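PDB 3BB8: CDP-4-keto-6-deoxy-D-glucose-3-dehydrase from Yersinia pseudotuberculosis, which probably dehydrates CDP-4-keto-6-deoxy-D-glucose at C3 with pyridoxal 5'-phosphate as cofactor, a step toward the dideoxysugars of lipopolysaccharide. Local coordinates for residues K44-Q47 with L48-E51. The protein carries 1 engineered substitution. Numbering follows the deposited sequence.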
ATOM      1  N   LYS A  44     -10.678   2.378  23.854  1.00 49.83           N
ATOM      2  CA  LYS A  44     -10.214   3.535  23.108  1.00 51.13           C
ATOM      3  C   LYS A  44     -10.061   3.255  21.607  1.00 51.60           C
ATOM      4  O   LYS A  44     -10.557   4.022  20.778  1.00 51.88           O
ATOM      5  CB  LYS A  44      -8.887   4.021  23.682  1.00 53.29           C
ATOM      6  CG  LYS A  44      -8.510   5.428  23.259  1.00 56.30           C
ATOM      7  CD  LYS A  44      -9.469   6.462  23.843  1.00 59.83           C
ATOM      8  CE  LYS A  44      -8.998   7.886  23.563  1.00 60.21           C
ATOM      9  NZ  LYS A  44      -9.774   8.894  24.346  1.00 62.01           N
ATOM     10  N   GLU A  45      -9.388   2.159  21.260  1.00 49.75           N
ATOM     11  CA  GLU A  45      -9.187   1.819  19.858  1.00 48.16           C
ATOM     12  C   GLU A  45     -10.507   1.692  19.122  1.00 48.33           C
ATOM     13  O   GLU A  45     -10.701   2.324  18.085  1.00 47.39           O
ATOM     14  CB  GLU A  45      -8.406   0.507  19.697  1.00 46.42           C
ATOM     15  CG  GLU A  45      -6.925   0.565  20.086  1.00 45.87           C
ATOM     16  CD  GLU A  45      -6.718   0.646  21.584  1.00 45.07           C
ATOM     17  OE1 GLU A  45      -7.558   0.093  22.319  1.00 47.43           O
ATOM     18  OE2 GLU A  45      -5.720   1.244  22.031  1.00 43.22           O
ATOM     19  N   LEU A  46     -11.418   0.881  19.651  1.00 48.71           N
ATOM     20  CA  LEU A  46     -12.704   0.693  18.989  1.00 49.27           C
ATOM     21  C   LEU A  46     -13.510   1.978  18.914  1.00 49.46           C
ATOM     22  O   LEU A  46     -14.225   2.210  17.939  1.00 49.45           O
ATOM     23  CB  LEU A  46     -13.538  -0.384  19.686  1.00 49.43           C
ATOM     24  CG  LEU A  46     -13.128  -1.837  19.420  1.00 50.81           C
ATOM     25  CD1 LEU A  46     -11.893  -2.168  20.241  1.00 50.09           C
ATOM     26  CD2 LEU A  46     -14.275  -2.775  19.779  1.00 48.51           C
ATOM     27  N   GLN A  47     -13.393   2.815  19.938  1.00 50.27           N
ATOM     28  CA  GLN A  47     -14.139   4.063  19.954  1.00 50.01           C
ATOM     29  C   GLN A  47     -13.696   4.983  18.819  1.00 50.22           C
ATOM     30  O   GLN A  47     -14.521   5.407  17.997  1.00 48.30           O
ATOM     31  CB  GLN A  47     -13.980   4.762  21.301  1.00 51.37           C
ATOM     32  CG  GLN A  47     -14.681   4.031  22.442  1.00 53.55           C
ATOM     33  CD  GLN A  47     -14.690   4.823  23.736  1.00 53.19           C
ATOM     34  OE1 GLN A  47     -13.643   5.258  24.220  1.00 52.87           O
ATOM     35  NE2 GLN A  47     -15.878   5.011  24.307  1.00 53.74           N
ATOM     36  N   LEU A  48     -12.398   5.278  18.764  1.00 48.51           N
ATOM     37  CA  LEU A  48     -11.877   6.143  17.717  1.00 47.88           C
ATOM     38  C   LEU A  48     -12.201   5.607  16.321  1.00 47.99           C
ATOM     39  O   LEU A  48     -12.636   6.365  15.456  1.00 47.89           O
ATOM     40  CB  LEU A  48     -10.367   6.341  17.873  1.00 44.58           C
ATOM     41  CG  LEU A  48      -9.922   6.986  19.187  1.00 44.94           C
ATOM     42  CD1 LEU A  48      -8.527   7.576  19.024  1.00 43.45           C
ATOM     43  CD2 LEU A  48     -10.899   8.087  19.584  1.00 46.23           C
ATOM     44  N   MET A  49     -12.011   4.312  16.092  1.00 47.40           N
ATOM     45  CA  MET A  49     -12.318   3.771  14.775  1.00 48.80           C
ATOM     46  C   MET A  49     -13.772   4.057  14.417  1.00 48.18           C
ATOM     47  O   MET A  49     -14.108   4.249  13.247  1.00 47.18           O
ATOM     48  CB  MET A  49     -12.047   2.268  14.719  1.00 47.56           C
ATOM     49  CG  MET A  49     -10.572   1.929  14.748  1.00 49.12           C
ATOM     50  SD  MET A  49     -10.283   0.230  14.271  1.00 50.10           S
ATOM     51  CE  MET A  49     -10.771  -0.620  15.792  1.00 49.88           C
ATOM     52  N   VAL A  50     -14.632   4.084  15.428  1.00 49.08           N
ATOM     53  CA  VAL A  50     -16.039   4.374  15.196  1.00 50.22           C
ATOM     54  C   VAL A  50     -16.172   5.852  14.852  1.00 49.91           C
ATOM     55  O   VAL A  50     -16.930   6.218  13.952  1.00 48.97           O
ATOM     56  CB  VAL A  50     -16.900   4.031  16.433  1.00 52.01           C
ATOM     57  CG1 VAL A  50     -18.271   4.684  16.327  1.00 50.90           C
ATOM     58  CG2 VAL A  50     -17.077   2.519  16.519  1.00 53.82           C
ATOM     59  N   GLU A  51     -15.425   6.697  15.557  1.00 49.64           N
ATOM     60  CA  GLU A  51     -15.465   8.128  15.285  1.00 50.73           C
ATOM     61  C   GLU A  51     -15.095   8.378  13.833  1.00 51.60           C
ATOM     62  O   GLU A  51     -15.829   9.053  13.104  1.00 52.31           O
ATOM     63  CB  GLU A  51     -14.501   8.885  16.193  1.00 49.75           C
ATOM     64  CG  GLU A  51     -15.082   9.203  17.549  1.00 53.26           C
ATOM     65  CD  GLU A  51     -14.795  10.632  17.974  1.00 56.22           C
ATOM     66  OE1 GLU A  51     -13.621  10.944  18.292  1.00 55.66           O
ATOM     67  OE2 GLU A  51     -15.747  11.444  17.973  1.00 57.42           O
TER
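L48 lies one turn on from K44, and its CG sits off the oxygen end of that residue's carbonyl, 3.4 Å from K44 O, while L48 N bonds to the same oxygen at 176°, almost straight. Farther out, CD2 approaches K44 CE at 4.4 Å, a loose apolar contact with the lysine's aliphatic chain. Q47 O receives the backbone N of E51 at 2.9 Å and, by a weak bond bent to 122°, that of V50, whose main bond runs to L46 O. Apart from that weak i-to-i+3 bond, the backbone bonds run i to i+4, as in a regular alpha-helix, here the first two turns of helix 43-55 in an aspartate aminotransferase-type fold, away from the cofactor. The Q47 chain, extended beyond CG, reaches out to helix 6-15, where NE2 bonds to A11 O and the side chain packs on V14 and A15. M49 bends at its thioether (chi3 -77°), which brings CE back to 4.0 Å from L46 CA and, more loosely, toward L46 CG. V50 CG2 lies 3.2 Å from L46 O. L46, M49 and V50 also meet the second subunit: L46 and M49 touch its S53, and V50 packs on V50 of that chain. On the side of helix 293-323, E45 OE1 makes a salt bridge to R305 and accepts a hydrogen bond from G42 N, whereas E51 OE1 forms a salt bridge to R62.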